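Local coordinates for Galactose/lactose metabolism regulatory protein GAL80 (Kluyveromyces lactis, PDB 3E1K) that represses the lactose and galactose metabolic genes, apparently by blocking their transcriptional activator when no inducing sugar is present, at residues L320-I325 / T365-H370. Numbering follows the deposited sequence.
Sequences LYFYGI and TMEVFH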
ATOM      1  N   LEU A 320      18.279   7.906   1.204  1.00  2.84           N
ATOM      2  CA  LEU A 320      17.271   8.433   2.072  1.00 15.78           C
ATOM      3  C   LEU A 320      16.974   9.902   1.957  1.00 37.46           C
ATOM      4  O   LEU A 320      17.801  10.759   2.219  1.00 23.66           O
ATOM      5  CB  LEU A 320      17.626   8.180   3.514  1.00  1.00           C
ATOM      6  CG  LEU A 320      16.467   8.637   4.381  1.00 12.39           C
ATOM      7  CD1 LEU A 320      15.811   7.335   4.812  1.00100.00           C
ATOM      8  CD2 LEU A 320      17.335   9.088   5.578  1.00  6.37           C
ATOM      9  N   TYR A 321      15.705  10.138   1.674  1.00  1.00           N
ATOM     10  CA  TYR A 321      15.278  11.494   1.519  1.00 30.30           C
ATOM     11  C   TYR A 321      14.454  11.739   2.728  1.00  4.20           C
ATOM     12  O   TYR A 321      13.558  10.983   3.100  1.00  1.00           O
ATOM     13  CB  TYR A 321      14.304  11.626   0.350  1.00  1.00           C
ATOM     14  CG  TYR A 321      14.898  11.146  -0.964  1.00  1.00           C
ATOM     15  CD1 TYR A 321      14.599   9.877  -1.492  1.00  1.00           C
ATOM     16  CD2 TYR A 321      15.729  11.988  -1.704  1.00 20.68           C
ATOM     17  CE1 TYR A 321      15.085   9.480  -2.713  1.00100.00           C
ATOM     18  CE2 TYR A 321      16.230  11.601  -2.928  1.00 25.86           C
ATOM     19  CZ  TYR A 321      15.922  10.344  -3.415  1.00100.00           C
ATOM     20  OH  TYR A 321      16.454   9.906  -4.601  1.00 59.00           O
ATOM     21  N   PHE A 322      14.739  12.882   3.305  1.00  1.00           N
ATOM     22  CA  PHE A 322      13.876  13.218   4.387  1.00 13.59           C
ATOM     23  C   PHE A 322      13.527  14.679   4.181  1.00 16.87           C
ATOM     24  O   PHE A 322      14.255  15.436   3.584  1.00 12.45           O
ATOM     25  CB  PHE A 322      14.661  13.008   5.653  1.00  1.00           C
ATOM     26  CG  PHE A 322      14.456  14.089   6.669  1.00 25.93           C
ATOM     27  CD1 PHE A 322      13.579  13.969   7.747  1.00100.00           C
ATOM     28  CD2 PHE A 322      15.175  15.263   6.545  1.00  1.00           C
ATOM     29  CE1 PHE A 322      13.414  14.973   8.688  1.00  8.66           C
ATOM     30  CE2 PHE A 322      14.989  16.287   7.456  1.00 64.34           C
ATOM     31  CZ  PHE A 322      14.126  16.148   8.531  1.00 28.91           C
ATOM     32  N   TYR A 323      12.488  15.128   4.851  1.00  2.82           N
ATOM     33  CA  TYR A 323      12.166  16.532   4.829  1.00 50.97           C
ATOM     34  C   TYR A 323      11.394  16.926   6.091  1.00 65.48           C
ATOM     35  O   TYR A 323      10.402  16.318   6.448  1.00  1.00           O
ATOM     36  CB  TYR A 323      11.315  16.800   3.619  1.00  4.22           C
ATOM     37  CG  TYR A 323      10.615  18.107   3.836  1.00 20.16           C
ATOM     38  CD1 TYR A 323      11.282  19.320   3.634  1.00 29.57           C
ATOM     39  CD2 TYR A 323       9.292  18.127   4.267  1.00  1.00           C
ATOM     40  CE1 TYR A 323      10.640  20.521   3.845  1.00 66.24           C
ATOM     41  CE2 TYR A 323       8.647  19.323   4.476  1.00100.00           C
ATOM     42  CZ  TYR A 323       9.318  20.527   4.259  1.00  1.00           C
ATOM     43  OH  TYR A 323       8.700  21.738   4.478  1.00100.00           O
ATOM     44  N   GLY A 324      11.770  18.027   6.722  1.00 14.58           N
ATOM     45  CA  GLY A 324      11.019  18.402   7.897  1.00  1.00           C
ATOM     46  C   GLY A 324      11.972  19.262   8.731  1.00 11.64           C
ATOM     47  O   GLY A 324      13.005  19.752   8.245  1.00 75.92           O
ATOM     48  N   ILE A 325      11.676  19.373  10.022  1.00  6.85           N
ATOM     49  CA  ILE A 325      12.484  20.227  10.877  1.00 14.02           C
ATOM     50  C   ILE A 325      13.844  19.786  11.376  1.00  1.00           C
ATOM     51  O   ILE A 325      13.935  18.899  12.251  1.00 36.36           O
ATOM     52  CB  ILE A 325      11.655  20.840  12.026  1.00100.00           C
ATOM     53  CG1 ILE A 325      11.063  19.768  12.940  1.00  1.00           C
ATOM     54  CG2 ILE A 325      10.459  21.672  11.497  1.00  1.00           C
ATOM     55  CD1 ILE A 325      10.432  20.217  14.169  1.00  3.86           C
ATOM     56  N   THR A 365      13.228  21.436   6.662  1.00 20.31           N
ATOM     57  CA  THR A 365      14.416  21.239   5.846  1.00 26.12           C
ATOM     58  C   THR A 365      14.476  19.946   5.040  1.00 45.58           C
ATOM     59  O   THR A 365      13.877  18.927   5.405  1.00 37.09           O
ATOM     60  CB  THR A 365      15.601  21.355   6.811  1.00  1.00           C
ATOM     61  OG1 THR A 365      15.903  22.751   7.005  1.00  7.45           O
ATOM     62  CG2 THR A 365      16.853  20.644   6.372  1.00 17.37           C
ATOM     63  N   MET A 366      15.215  19.994   3.937  1.00 46.67           N
ATOM     64  CA  MET A 366      15.361  18.798   3.098  1.00 14.56           C
ATOM     65  C   MET A 366      16.706  18.080   3.284  1.00 68.72           C
ATOM     66  O   MET A 366      17.789  18.672   3.319  1.00 77.22           O
ATOM     67  CB  MET A 366      15.115  19.133   1.619  1.00100.00           C
ATOM     68  CG  MET A 366      14.168  18.207   0.854  1.00  8.77           C
ATOM     69  SD  MET A 366      15.002  16.804   0.039  1.00 56.24           S
ATOM     70  CE  MET A 366      13.788  16.446  -1.336  1.00 26.42           C
ATOM     71  N   GLU A 367      16.691  16.778   3.291  1.00 13.43           N
ATOM     72  CA  GLU A 367      17.958  16.179   3.338  1.00  1.00           C
ATOM     73  C   GLU A 367      18.073  14.860   2.692  1.00  1.00           C
ATOM     74  O   GLU A 367      17.229  14.041   2.819  1.00 17.06           O
ATOM     75  CB  GLU A 367      18.520  16.273   4.722  1.00 16.93           C
ATOM     76  CG  GLU A 367      18.247  15.140   5.642  1.00100.00           C
ATOM     77  CD  GLU A 367      19.412  14.920   6.526  1.00100.00           C
ATOM     78  OE1 GLU A 367      20.282  15.786   6.507  1.00 17.24           O
ATOM     79  OE2 GLU A 367      19.476  13.900   7.202  1.00100.00           O
ATOM     80  N   VAL A 368      19.141  14.690   1.943  1.00  1.93           N
ATOM     81  CA  VAL A 368      19.315  13.509   1.125  1.00  1.00           C
ATOM     82  C   VAL A 368      20.477  12.741   1.643  1.00  1.00           C
ATOM     83  O   VAL A 368      21.629  13.157   1.497  1.00100.00           O
ATOM     84  CB  VAL A 368      19.594  13.833  -0.355  1.00  1.00           C
ATOM     85  CG1 VAL A 368      19.795  12.523  -1.148  1.00  1.00           C
ATOM     86  CG2 VAL A 368      18.352  14.508  -0.984  1.00  1.00           C
ATOM     87  N   PHE A 369      20.152  11.587   2.209  1.00  1.00           N
ATOM     88  CA  PHE A 369      21.182  10.701   2.707  1.00 27.89           C
ATOM     89  C   PHE A 369      21.400   9.473   1.836  1.00 39.36           C
ATOM     90  O   PHE A 369      20.602   8.549   1.886  1.00 49.77           O
ATOM     91  CB  PHE A 369      20.887  10.275   4.136  1.00 28.02           C
ATOM     92  CG  PHE A 369      21.938   9.374   4.697  1.00  1.00           C
ATOM     93  CD1 PHE A 369      23.218   9.842   4.861  1.00 78.30           C
ATOM     94  CD2 PHE A 369      21.679   8.034   4.951  1.00100.00           C
ATOM     95  CE1 PHE A 369      24.205   9.048   5.354  1.00100.00           C
ATOM     96  CE2 PHE A 369      22.664   7.225   5.479  1.00 13.87           C
ATOM     97  CZ  PHE A 369      23.932   7.721   5.640  1.00100.00           C
ATOM     98  N   HIS A 370      22.467   9.467   1.051  1.00 31.54           N
ATOM     99  CA  HIS A 370      22.804   8.333   0.203  1.00  1.00           C
ATOM    100  C   HIS A 370      24.293   8.301   0.386  1.00  1.00           C
ATOM    101  O   HIS A 370      24.922   9.348   0.475  1.00100.00           O
ATOM    102  CB  HIS A 370      22.679   8.606  -1.233  1.00 19.35           C
ATOM    103  CG  HIS A 370      23.137   7.463  -2.071  1.00 27.31           C
ATOM    104  ND1 HIS A 370      24.022   7.615  -3.107  1.00 81.27           N
ATOM    105  CD2 HIS A 370      22.848   6.145  -2.019  1.00 88.96           C
ATOM    106  CE1 HIS A 370      24.251   6.439  -3.661  1.00 39.88           C
ATOM    107  NE2 HIS A 370      23.543   5.530  -3.022  1.00 27.64           N
TER
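Strands 319-323 and 364-370 pair antiparallel at one margin of the large mixed sheet in the C-terminal domain, 364-370 being one of its two outermost strands within the chain. Phe322 and Glu367 form a hydrogen-bonded pair: Phe322 N gives a bond to Glu367 O at 2.8 Å, and Glu367 N returns one to Phe322 O at 2.8 Å. Reciprocal backbone bonds also join Leu320 with Phe369 and Gly324 with Thr365.

On the face that carries Phe322, CG of Glu367 lies against the CD2 side of the phenyl ring, and the bent Glu367 chain leaves its carboxylate plane 83° from the ring. OE2 then makes a salt bridge to Arg161 of helix 157-167, which packs over this side of the sheet and meets Phe322 through Leu165. Replacing Phe322 by alanine would remove the ring and is likely to open a gap towards Leu165 and strip the Glu367 CG of its apolar support. Farther along, CB of Leu320 meets CB of Phe369 at 3.9 Å and sits at the edge of that phenyl ring.

The opposite face is turned to the assembly partners. With Tyr321 CG anti to the carbonyl carbon (chi1 -58°), its CD2 lies 3.7 Å from CG2 of Val368, side by side. Tyr321 and Met366 also pack on Leu289 of the second subunit, Val368 on an aromatic side chain of the bound Gal4p peptide.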